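Local coordinates for protein RhCC (Rhodococcus jostii, PDB 4U5R) that probably acts as a magnesium-binding, cofactor-independent oxygenase of the tautomerase superfamily, at residues Arg114-Pro122 with Trp131-Val142; Arg79-Leu90 with Asp100-Thr108. The protein carries 1 engineered substitution. All blocks are in the same frame, centred on the assembly; numbering follows the deposited sequence.

Interaction 1 of 2, residues Arg114-Pro122 with Trp131-Val142; sequences RTQGLVPPP and WAKENRPIPYDV
Pro-121 lays its ring CD over one face of the Trp-131 indole, 3.4 Å from the centroid of the six-membered ring and only 7° off the normal, a CH-pi contact. Proline suits the place because its CD is polarised by the adjoining nitrogen and the rigid ring presents it squarely. The opposite face of the indole is covered by Pro-137 CA and the backbone of Ile-138, so the tryptophan is sandwiched between two stretches of chain. Trp-131 NE1 reaches an in-plane lone pair of Ile-138 O by a bent bond (2.9 Å, 137°), which together with the packing on both faces limits the turning of the ring. Thr-115 turns its methyl CG2 inward, 3.6 Å from Trp-131 CZ3, while Leu-118 CD1 is wedged between Trp-131 CZ2 and the Pro-137 to Pro-139 backbone.

Tyr-140 gives its hydroxyl to Val-119 O at 2.7 Å, from above the carbonyl plane. A chi1 of 73° swings the ring across to the 114-122 segment, where its hydroxyl end packs on Pro-121 CB. Packing is looser at the margin, where Val-119 CB and Val-142 CG2 stand 4.0 Å apart and solvent-exposed Pro-139 borders Leu-118.

The type I' turn Thr-115 to Leu-118, its positive phi at Gly-117 suiting glycine, ends strand 113-115 and here meets helices 126-134 and 142-150. Arg-114 and Thr-115 pair antiparallel with a strand of the second subunit.

Interaction 2 of 2, residues Arg79-Leu90 with Asp100-Thr108; sequences RALMMTVAEEKL and DWEIHIAET. Engineered in segment 100-108: Ala-106 (natural residue Asp).
Glu-87 OE1 accepts the indole N-H of Trp-101 NE1 at 2.7 Å, nearly straight at 161°, on its syn lone pair and within the ring plane. The glutamate chain bends at chi2 (-73°) to bring the carboxylate to the strand, and Glu-87 OE2 lies 3.3 Å from the Ile-103 methyl CG2. Were Glu-87 replaced by an alanine, the Trp-101 N-H would probably lose this acceptor and a gap would be likely to open beside the Ile-103 methyl.

At the other end, Arg-79 and Glu-107 form a salt bridge whose hydrogen bond is weak, at 3.3 Å between Arg-79 NH1 and Glu-107 OE1; a water also lies between Arg-79 NH2 and Glu-107 OE1. Both side chains grip the backbone of Met-73, Arg-79 NH1 at its O and Glu-107 OE2 at its N, and Arg-79 NE pairs with Asp-111 of the third subunit. Between these polar ends the interface is apolar. Met-83, bent at chi2 and chi3, brings SD to 3.5 Å from Ile-105 CD1, tip to tip, and Leu-90 CD1 meets Ile-103 CD1 at 4.0 Å.

Helix 76-90 thus covers one face of strand 100-107 in the beta-alpha-beta unit characteristic of the tautomerase superfamily. The strand also carries the engineered Ala-106, whose natural aspartate is a magnesium-binding residue.

In the fold
From the N terminus, the first two strands and the long helix 14-32 precede both contacts. Strand 61-68 then leads into helix 76-90, and interaction 2 closes the nine-residue connection from that helix to strand 100-107, an outermost strand of the four-stranded sheet within this chain. Only after this does the chain enter strand 113-115, where interaction 1 begins; it closes the excursion through most of helix 126-134. The two contacts are therefore in series, neither nested nor crossed, with centres 26 Å apart on opposite sides of the chain's centre. Interaction 2 binds helix to sheet; interaction 1 packs the turn ending strand 113-115 against the chain leading to helix 142-150. Across the trimer, Gln-116 of interaction 1 bonds Asp-100 and Trp-101 in a neighbouring subunit's copy of interaction 2.

Interaction 1 of 2, residues Arg114-Pro122 with Trp131-Val142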
loop_
_atom_site.group_PDB
_atom_site.type_symbol
_atom_site.label_atom_id
_atom_site.label_comp_id
_atom_site.label_asym_id
_atom_site.label_seq_id
_atom_site.Cartn_x
_atom_site.Cartn_y
_atom_site.Cartn_z
ATOM N N ARG B 114 -2.731 -5.511 -14.558
ATOM C CA ARG B 114 -3.157 -5.231 -15.917
ATOM C C ARG B 114 -2.953 -3.750 -16.162
ATOM O O ARG B 114 -3.110 -2.935 -15.249
ATOM C CB ARG B 114 -4.632 -5.610 -16.143
ATOM C CG ARG B 114 -4.983 -7.072 -15.853
ATOM C CD ARG B 114 -4.423 -7.970 -16.951
ATOM N NE ARG B 114 -4.836 -9.362 -16.814
ATOM C CZ ARG B 114 -4.127 -10.307 -16.199
ATOM N NH1 ARG B 114 -2.955 -10.023 -15.624
ATOM N NH2 ARG B 114 -4.602 -11.548 -16.144
ATOM N N THR B 115 -2.615 -3.382 -17.387
ATOM C CA THR B 115 -2.591 -1.971 -17.736
ATOM C C THR B 115 -3.439 -1.757 -18.993
ATOM O O THR B 115 -3.314 -2.493 -19.965
ATOM C CB THR B 115 -1.154 -1.449 -17.917
ATOM O OG1 THR B 115 -1.189 -0.017 -18.089
ATOM C CG2 THR B 115 -0.443 -2.143 -19.090
ATOM N N GLN B 116 -4.324 -0.763 -18.942
ATOM C CA GLN B 116 -5.374 -0.553 -19.954
ATOM C C GLN B 116 -6.159 -1.844 -20.250
ATOM O O GLN B 116 -6.585 -2.086 -21.391
ATOM C CB GLN B 116 -4.775 0.015 -21.247
ATOM C CG GLN B 116 -5.652 1.043 -21.965
ATOM C CD GLN B 116 -5.621 2.435 -21.344
ATOM O OE1 GLN B 116 -5.097 2.647 -20.252
ATOM N NE2 GLN B 116 -6.173 3.396 -22.061
ATOM N N GLY B 117 -6.345 -2.656 -19.214
ATOM C CA GLY B 117 -7.050 -3.924 -19.308
ATOM C C GLY B 117 -6.255 -5.049 -19.954
ATOM O O GLY B 117 -6.792 -6.139 -20.140
ATOM N N LEU B 118 -4.992 -4.790 -20.297
ATOM C CA LEU B 118 -4.168 -5.760 -21.023
ATOM C C LEU B 118 -3.178 -6.471 -20.112
ATOM O O LEU B 118 -2.682 -5.886 -19.151
ATOM C CB LEU B 118 -3.396 -5.071 -22.159
ATOM C CG LEU B 118 -4.197 -4.324 -23.229
ATOM C CD1 LEU B 118 -3.278 -3.568 -24.182
ATOM C CD2 LEU B 118 -5.087 -5.311 -23.990
ATOM N N VAL B 119 -2.878 -7.722 -20.448
ATOM C CA VAL B 119 -1.786 -8.452 -19.814
ATOM C C VAL B 119 -0.469 -7.875 -20.307
ATOM O O VAL B 119 -0.193 -7.916 -21.504
ATOM C CB VAL B 119 -1.843 -9.961 -20.149
ATOM C CG1 VAL B 119 -0.619 -10.700 -19.594
ATOM C CG2 VAL B 119 -3.142 -10.581 -19.651
ATOM N N PRO B 120 0.345 -7.320 -19.398
ATOM C CA PRO B 120 1.660 -6.868 -19.861
ATOM C C PRO B 120 2.501 -8.024 -20.412
ATOM O O PRO B 120 2.391 -9.149 -19.934
ATOM C CB PRO B 120 2.282 -6.264 -18.593
ATOM C CG PRO B 120 1.084 -5.838 -17.780
ATOM C CD PRO B 120 0.098 -6.939 -17.994
ATOM N N PRO B 121 3.314 -7.748 -21.437
ATOM C CA PRO B 121 4.070 -8.830 -22.088
ATOM C C PRO B 121 5.231 -9.334 -21.232
ATOM O O PRO B 121 5.583 -8.692 -20.250
ATOM C CB PRO B 121 4.578 -8.175 -23.377
ATOM C CG PRO B 121 4.566 -6.719 -23.090
ATOM C CD PRO B 121 3.396 -6.487 -22.185
ATOM N N PRO B 122 5.806 -10.493 -21.587
ATOM C CA PRO B 122 6.905 -11.008 -20.766
ATOM C C PRO B 122 8.111 -10.076 -20.760
ATOM O O PRO B 122 8.345 -9.370 -21.743
ATOM C CB PRO B 122 7.251 -12.342 -21.443
ATOM C CG PRO B 122 6.018 -12.722 -22.185
ATOM C CD PRO B 122 5.458 -11.423 -22.676
ATOM N N TRP B 131 6.026 -2.200 -26.894
ATOM C CA TRP B 131 5.342 -1.327 -25.956
ATOM C C TRP B 131 6.226 -0.158 -25.527
ATOM O O TRP B 131 5.745 0.966 -25.406
ATOM C CB TRP B 131 4.894 -2.121 -24.731
ATOM C CG TRP B 131 3.620 -2.882 -24.898
ATOM C CD1 TRP B 131 3.102 -3.402 -26.056
ATOM C CD2 TRP B 131 2.694 -3.211 -23.862
ATOM N NE1 TRP B 131 1.906 -4.037 -25.797
ATOM C CE2 TRP B 131 1.633 -3.933 -24.458
ATOM C CE3 TRP B 131 2.658 -2.969 -22.484
ATOM C CZ2 TRP B 131 0.553 -4.408 -23.726
ATOM C CZ3 TRP B 131 1.596 -3.454 -21.756
ATOM C CH2 TRP B 131 0.548 -4.159 -22.379
ATOM N N ALA B 132 7.513 -0.418 -25.313
ATOM C CA ALA B 132 8.445 0.638 -24.898
ATOM C C ALA B 132 8.659 1.657 -26.027
ATOM O O ALA B 132 8.567 2.871 -25.807
ATOM C CB ALA B 132 9.772 0.040 -24.451
ATOM N N LYS B 133 8.889 1.156 -27.238
ATOM C CA LYS B 133 9.134 2.008 -28.398
ATOM C C LYS B 133 7.929 2.903 -28.710
ATOM O O LYS B 133 8.073 4.094 -29.011
ATOM C CB LYS B 133 9.486 1.136 -29.612
ATOM C CG LYS B 133 9.934 1.900 -30.846
ATOM C CD LYS B 133 10.216 0.958 -32.009
ATOM C CE LYS B 133 8.964 0.185 -32.404
ATOM N NZ LYS B 133 7.841 1.092 -32.801
ATOM N N GLU B 134 6.740 2.323 -28.639
ATOM C CA GLU B 134 5.516 3.057 -28.912
ATOM C C GLU B 134 5.096 3.908 -27.728
ATOM O O GLU B 134 4.366 4.891 -27.877
ATOM C CB GLU B 134 4.389 2.088 -29.267
ATOM C CG GLU B 134 4.628 1.342 -30.554
ATOM C CD GLU B 134 4.442 2.233 -31.766
ATOM O OE1 GLU B 134 3.802 3.301 -31.631
ATOM O OE2 GLU B 134 4.940 1.868 -32.850
ATOM N N ASN B 135 5.578 3.507 -26.555
ATOM C CA ASN B 135 5.196 4.080 -25.263
ATOM C C ASN B 135 3.689 4.075 -25.022
ATOM O O ASN B 135 3.126 5.039 -24.504
ATOM C CB ASN B 135 5.741 5.497 -25.109
ATOM C CG ASN B 135 5.847 5.916 -23.659
ATOM O OD1 ASN B 135 5.859 5.069 -22.757
ATOM N ND2 ASN B 135 5.914 7.218 -23.419
ATOM N N ARG B 136 3.048 2.967 -25.381
ATOM C CA ARG B 136 1.634 2.773 -25.075
ATOM C C ARG B 136 1.362 1.280 -25.012
ATOM O O ARG B 136 2.066 0.488 -25.627
ATOM C CB ARG B 136 0.743 3.459 -26.114
ATOM C CG ARG B 136 0.979 2.988 -27.534
ATOM C CD ARG B 136 0.181 3.820 -28.537
ATOM N NE ARG B 136 0.488 5.245 -28.425
ATOM C CZ ARG B 136 1.475 5.865 -29.071
ATOM N NH1 ARG B 136 2.276 5.194 -29.896
ATOM N NH2 ARG B 136 1.662 7.167 -28.891
ATOM N N PRO B 137 0.362 0.878 -24.227
ATOM C CA PRO B 137 0.049 -0.556 -24.218
ATOM C C PRO B 137 -0.715 -0.967 -25.471
ATOM O O PRO B 137 -1.862 -0.562 -25.654
ATOM C CB PRO B 137 -0.803 -0.730 -22.957
ATOM C CG PRO B 137 -1.325 0.622 -22.648
ATOM C CD PRO B 137 -0.367 1.633 -23.196
ATOM N N ILE B 138 -0.068 -1.764 -26.315
ATOM C CA ILE B 138 -0.644 -2.207 -27.582
ATOM C C ILE B 138 -1.331 -3.559 -27.434
ATOM O O ILE B 138 -0.707 -4.526 -27.001
ATOM C CB ILE B 138 0.428 -2.338 -28.693
ATOM C CG1 ILE B 138 1.261 -1.060 -28.830
ATOM C CG2 ILE B 138 -0.240 -2.718 -30.018
ATOM C CD1 ILE B 138 0.567 0.063 -29.541
ATOM N N PRO B 139 -2.628 -3.630 -27.775
ATOM C CA PRO B 139 -3.313 -4.929 -27.766
ATOM C C PRO B 139 -2.574 -5.968 -28.600
ATOM O O PRO B 139 -2.124 -5.659 -29.709
ATOM C CB PRO B 139 -4.675 -4.609 -28.381
ATOM C CG PRO B 139 -4.909 -3.165 -28.020
ATOM C CD PRO B 139 -3.542 -2.523 -28.105
ATOM N N TYR B 140 -2.437 -7.178 -28.066
ATOM C CA TYR B 140 -1.657 -8.214 -28.725
ATOM C C TYR B 140 -2.132 -9.598 -28.310
ATOM O O TYR B 140 -2.883 -9.756 -27.333
ATOM C CB TYR B 140 -0.157 -8.047 -28.408
ATOM C CG TYR B 140 0.221 -8.427 -26.995
ATOM C CD1 TYR B 140 -0.077 -7.586 -25.925
ATOM C CD2 TYR B 140 0.881 -9.619 -26.726
ATOM C CE1 TYR B 140 0.257 -7.937 -24.628
ATOM C CE2 TYR B 140 1.218 -9.976 -25.433
ATOM C CZ TYR B 140 0.904 -9.131 -24.388
ATOM O OH TYR B 140 1.241 -9.505 -23.114
ATOM N N ASP B 141 -1.714 -10.595 -29.083
ATOM C CA ASP B 141 -2.011 -11.985 -28.799
ATOM C C ASP B 141 -1.087 -12.468 -27.701
ATOM O O ASP B 141 0.092 -12.737 -27.943
ATOM C CB ASP B 141 -1.848 -12.840 -30.063
ATOM C CG ASP B 141 -2.496 -14.210 -29.937
ATOM O OD1 ASP B 141 -2.202 -14.934 -28.966
ATOM O OD2 ASP B 141 -3.310 -14.561 -30.815
ATOM N N VAL B 142 -1.624 -12.561 -26.487
ATOM C CA VAL B 142 -0.821 -12.905 -25.322
ATOM C C VAL B 142 -0.149 -14.262 -25.485
ATOM O O VAL B 142 1.050 -14.400 -25.244
ATOM C CB VAL B 142 -1.672 -12.909 -24.038
ATOM C CG1 VAL B 142 -0.817 -13.285 -22.834
ATOM C CG2 VAL B 142 -2.317 -11.549 -23.831
#

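Interaction 2 of 2, residues Arg79-Leu90 with Asp100-Thr108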
loop_
_atom_site.group_PDB
_atom_site.type_symbol
_atom_site.label_atom_id
_atom_site.label_comp_id
_atom_site.label_asym_id
_atom_site.label_seq_id
_atom_site.Cartn_x
_atom_site.Cartn_y
_atom_site.Cartn_z
ATOM N N ARG B 79 19.487 -5.453 -5.518
ATOM C CA ARG B 79 18.592 -4.808 -4.557
ATOM C C ARG B 79 19.236 -3.584 -3.910
ATOM O O ARG B 79 18.597 -2.534 -3.789
ATOM C CB ARG B 79 18.155 -5.815 -3.491
ATOM C CG ARG B 79 17.291 -6.925 -4.066
ATOM C CD ARG B 79 17.157 -8.121 -3.128
ATOM N NE ARG B 79 16.171 -7.902 -2.078
ATOM C CZ ARG B 79 14.862 -8.072 -2.238
ATOM N NH1 ARG B 79 14.374 -8.460 -3.413
ATOM N NH2 ARG B 79 14.040 -7.847 -1.224
ATOM N N ALA B 80 20.501 -3.700 -3.513
ATOM C CA ALA B 80 21.213 -2.547 -2.954
ATOM C C ALA B 80 21.382 -1.422 -3.979
ATOM O O ALA B 80 21.272 -0.247 -3.644
ATOM C CB ALA B 80 22.571 -2.978 -2.409
ATOM N N LEU B 81 21.642 -1.790 -5.229
ATOM C CA LEU B 81 21.817 -0.821 -6.301
ATOM C C LEU B 81 20.520 -0.056 -6.579
ATOM O O LEU B 81 20.546 1.147 -6.824
ATOM C CB LEU B 81 22.314 -1.525 -7.566
ATOM C CG LEU B 81 22.592 -0.645 -8.783
ATOM C CD1 LEU B 81 23.525 0.502 -8.427
ATOM C CD2 LEU B 81 23.188 -1.492 -9.899
ATOM N N MET B 82 19.388 -0.751 -6.518
ATOM C CA MET B 82 18.090 -0.100 -6.663
ATOM C C MET B 82 17.882 1.013 -5.625
ATOM O O MET B 82 17.461 2.134 -5.969
ATOM C CB MET B 82 16.958 -1.128 -6.544
ATOM C CG MET B 82 15.563 -0.500 -6.485
ATOM S SD MET B 82 15.157 0.314 -8.037
ATOM C CE MET B 82 14.251 1.742 -7.444
ATOM N N MET B 83 18.162 0.692 -4.362
ATOM C CA MET B 83 18.083 1.677 -3.284
ATOM C C MET B 83 19.072 2.810 -3.513
ATOM O O MET B 83 18.749 3.979 -3.303
ATOM C CB MET B 83 18.345 1.023 -1.919
ATOM C CG MET B 83 17.416 -0.140 -1.604
ATOM S SD MET B 83 15.668 0.175 -1.968
ATOM C CE MET B 83 15.195 1.460 -0.795
ATOM N N THR B 84 20.275 2.464 -3.960
ATOM C CA THR B 84 21.305 3.474 -4.168
ATOM C C THR B 84 20.881 4.444 -5.266
ATOM O O THR B 84 20.955 5.660 -5.101
ATOM C CB THR B 84 22.663 2.825 -4.515
ATOM O OG1 THR B 84 23.103 2.038 -3.400
ATOM C CG2 THR B 84 23.709 3.890 -4.823
ATOM N N VAL B 85 20.400 3.908 -6.380
ATOM C CA VAL B 85 19.996 4.758 -7.488
ATOM C C VAL B 85 18.739 5.587 -7.161
ATOM O O VAL B 85 18.640 6.757 -7.535
ATOM C CB VAL B 85 19.767 3.915 -8.754
ATOM C CG1 VAL B 85 19.269 4.788 -9.883
ATOM C CG2 VAL B 85 21.069 3.237 -9.158
ATOM N N ALA B 86 17.792 4.994 -6.443
ATOM C CA ALA B 86 16.604 5.718 -6.006
ATOM C C ALA B 86 16.982 6.953 -5.187
ATOM O O ALA B 86 16.460 8.033 -5.429
ATOM C CB ALA B 86 15.698 4.810 -5.193
ATOM N N GLU B 87 17.899 6.792 -4.235
ATOM C CA GLU B 87 18.295 7.914 -3.386
ATOM C C GLU B 87 19.022 8.969 -4.205
ATOM O O GLU B 87 18.874 10.168 -3.966
ATOM C CB GLU B 87 19.177 7.446 -2.219
ATOM C CG GLU B 87 18.473 6.540 -1.220
ATOM C CD GLU B 87 17.477 7.267 -0.330
ATOM O OE1 GLU B 87 17.379 8.515 -0.402
ATOM O OE2 GLU B 87 16.785 6.569 0.443
ATOM N N GLU B 88 19.786 8.510 -5.190
ATOM C CA GLU B 88 20.499 9.410 -6.092
ATOM C C GLU B 88 19.542 10.332 -6.857
ATOM O O GLU B 88 19.808 11.525 -6.983
ATOM C CB GLU B 88 21.371 8.599 -7.062
ATOM C CG GLU B 88 22.749 8.262 -6.504
ATOM C CD GLU B 88 23.551 7.324 -7.392
ATOM O OE1 GLU B 88 23.093 7.008 -8.512
ATOM O OE2 GLU B 88 24.641 6.889 -6.958
ATOM N N LYS B 89 18.424 9.790 -7.341
ATOM C CA LYS B 89 17.426 10.589 -8.065
ATOM C C LYS B 89 16.635 11.527 -7.157
ATOM O O LYS B 89 16.250 12.622 -7.560
ATOM C CB LYS B 89 16.445 9.674 -8.806
ATOM C CG LYS B 89 17.109 8.658 -9.717
ATOM C CD LYS B 89 17.959 9.363 -10.768
ATOM C CE LYS B 89 18.507 8.375 -11.790
ATOM N NZ LYS B 89 19.207 9.068 -12.913
ATOM N N LEU B 90 16.377 11.078 -5.934
ATOM C CA LEU B 90 15.582 11.847 -4.983
ATOM C C LEU B 90 16.331 13.028 -4.380
ATOM O O LEU B 90 15.724 14.058 -4.076
ATOM C CB LEU B 90 15.098 10.949 -3.839
ATOM C CG LEU B 90 14.115 9.818 -4.140
ATOM C CD1 LEU B 90 13.964 8.956 -2.898
ATOM C CD2 LEU B 90 12.776 10.367 -4.561
ATOM N N ASP B 100 13.409 15.825 5.720
ATOM C CA ASP B 100 13.656 14.501 6.288
ATOM C C ASP B 100 12.871 13.514 5.445
ATOM O O ASP B 100 11.844 13.887 4.874
ATOM C CB ASP B 100 13.222 14.443 7.754
ATOM C CG ASP B 100 14.027 15.375 8.620
ATOM O OD1 ASP B 100 15.249 15.468 8.394
ATOM O OD2 ASP B 100 13.435 16.014 9.507
ATOM N N TRP B 101 13.344 12.277 5.322
ATOM C CA TRP B 101 12.638 11.341 4.441
ATOM C C TRP B 101 12.947 9.880 4.742
ATOM O O TRP B 101 13.920 9.540 5.430
ATOM C CB TRP B 101 12.930 11.644 2.945
ATOM C CG TRP B 101 14.263 11.166 2.411
ATOM C CD1 TRP B 101 14.480 10.117 1.559
ATOM C CD2 TRP B 101 15.552 11.711 2.712
ATOM N NE1 TRP B 101 15.825 9.987 1.305
ATOM C CE2 TRP B 101 16.505 10.952 2.004
ATOM C CE3 TRP B 101 15.991 12.784 3.500
ATOM C CZ2 TRP B 101 17.879 11.220 2.075
ATOM C CZ3 TRP B 101 17.352 13.043 3.576
ATOM C CH2 TRP B 101 18.275 12.262 2.869
ATOM N N GLU B 102 12.081 9.024 4.218
ATOM C CA GLU B 102 12.158 7.580 4.383
ATOM C C GLU B 102 11.519 6.940 3.159
ATOM O O GLU B 102 10.537 7.453 2.628
ATOM C CB GLU B 102 11.451 7.125 5.674
ATOM C CG GLU B 102 11.549 5.628 5.920
ATOM C CD GLU B 102 10.886 5.165 7.211
ATOM O OE1 GLU B 102 10.051 5.896 7.778
ATOM O OE2 GLU B 102 11.189 4.033 7.651
ATOM N N ILE B 103 12.072 5.817 2.720
ATOM C CA ILE B 103 11.604 5.113 1.532
ATOM C C ILE B 103 11.611 3.628 1.798
ATOM O O ILE B 103 12.518 3.114 2.467
ATOM C CB ILE B 103 12.495 5.386 0.298
ATOM C CG1 ILE B 103 11.904 4.730 -0.963
ATOM C CG2 ILE B 103 13.921 4.877 0.534
ATOM C CD1 ILE B 103 12.510 5.269 -2.269
ATOM N N HIS B 104 10.605 2.929 1.279
ATOM C CA HIS B 104 10.662 1.475 1.230
ATOM C C HIS B 104 9.926 0.904 0.021
ATOM O O HIS B 104 9.083 1.568 -0.593
ATOM C CB HIS B 104 10.157 0.848 2.553
ATOM C CG HIS B 104 8.669 0.864 2.749
ATOM N ND1 HIS B 104 7.971 1.992 3.122
ATOM C CD2 HIS B 104 7.758 -0.141 2.706
ATOM C CE1 HIS B 104 6.689 1.695 3.254
ATOM N NE2 HIS B 104 6.534 0.405 3.010
ATOM N N ILE B 105 10.311 -0.320 -0.341
ATOM C CA ILE B 105 9.787 -1.021 -1.507
ATOM C C ILE B 105 9.149 -2.360 -1.139
ATOM O O ILE B 105 9.637 -3.093 -0.278
ATOM C CB ILE B 105 10.879 -1.319 -2.550
ATOM C CG1 ILE B 105 11.816 -0.126 -2.728
ATOM C CG2 ILE B 105 10.245 -1.768 -3.870
ATOM C CD1 ILE B 105 12.795 -0.277 -3.892
ATOM N N ALA B 106 8.059 -2.681 -1.817
ATOM C CA ALA B 106 7.465 -4.003 -1.736
ATOM C C ALA B 106 7.433 -4.599 -3.141
ATOM O O ALA B 106 7.372 -3.867 -4.126
ATOM C CB ALA B 106 6.071 -3.925 -1.144
ATOM N N GLU B 107 7.497 -5.920 -3.230
ATOM C CA GLU B 107 7.372 -6.618 -4.497
ATOM C C GLU B 107 6.029 -7.342 -4.472
ATOM O O GLU B 107 5.710 -8.033 -3.498
ATOM C CB GLU B 107 8.542 -7.591 -4.717
ATOM C CG GLU B 107 9.907 -6.901 -4.722
ATOM C CD GLU B 107 11.064 -7.836 -5.057
ATOM O OE1 GLU B 107 11.207 -8.881 -4.388
ATOM O OE2 GLU B 107 11.831 -7.524 -5.988
ATOM N N THR B 108 5.236 -7.134 -5.521
ATOM C CA THR B 108 3.891 -7.695 -5.624
ATOM C C THR B 108 3.824 -8.586 -6.869
ATOM O O THR B 108 4.672 -8.472 -7.763
ATOM C CB THR B 108 2.802 -6.578 -5.677
ATOM O OG1 THR B 108 2.878 -5.886 -6.924
ATOM C CG2 THR B 108 2.991 -5.559 -4.536
HETATM O O HOH W 1 11.250 -9.053 -1.900
#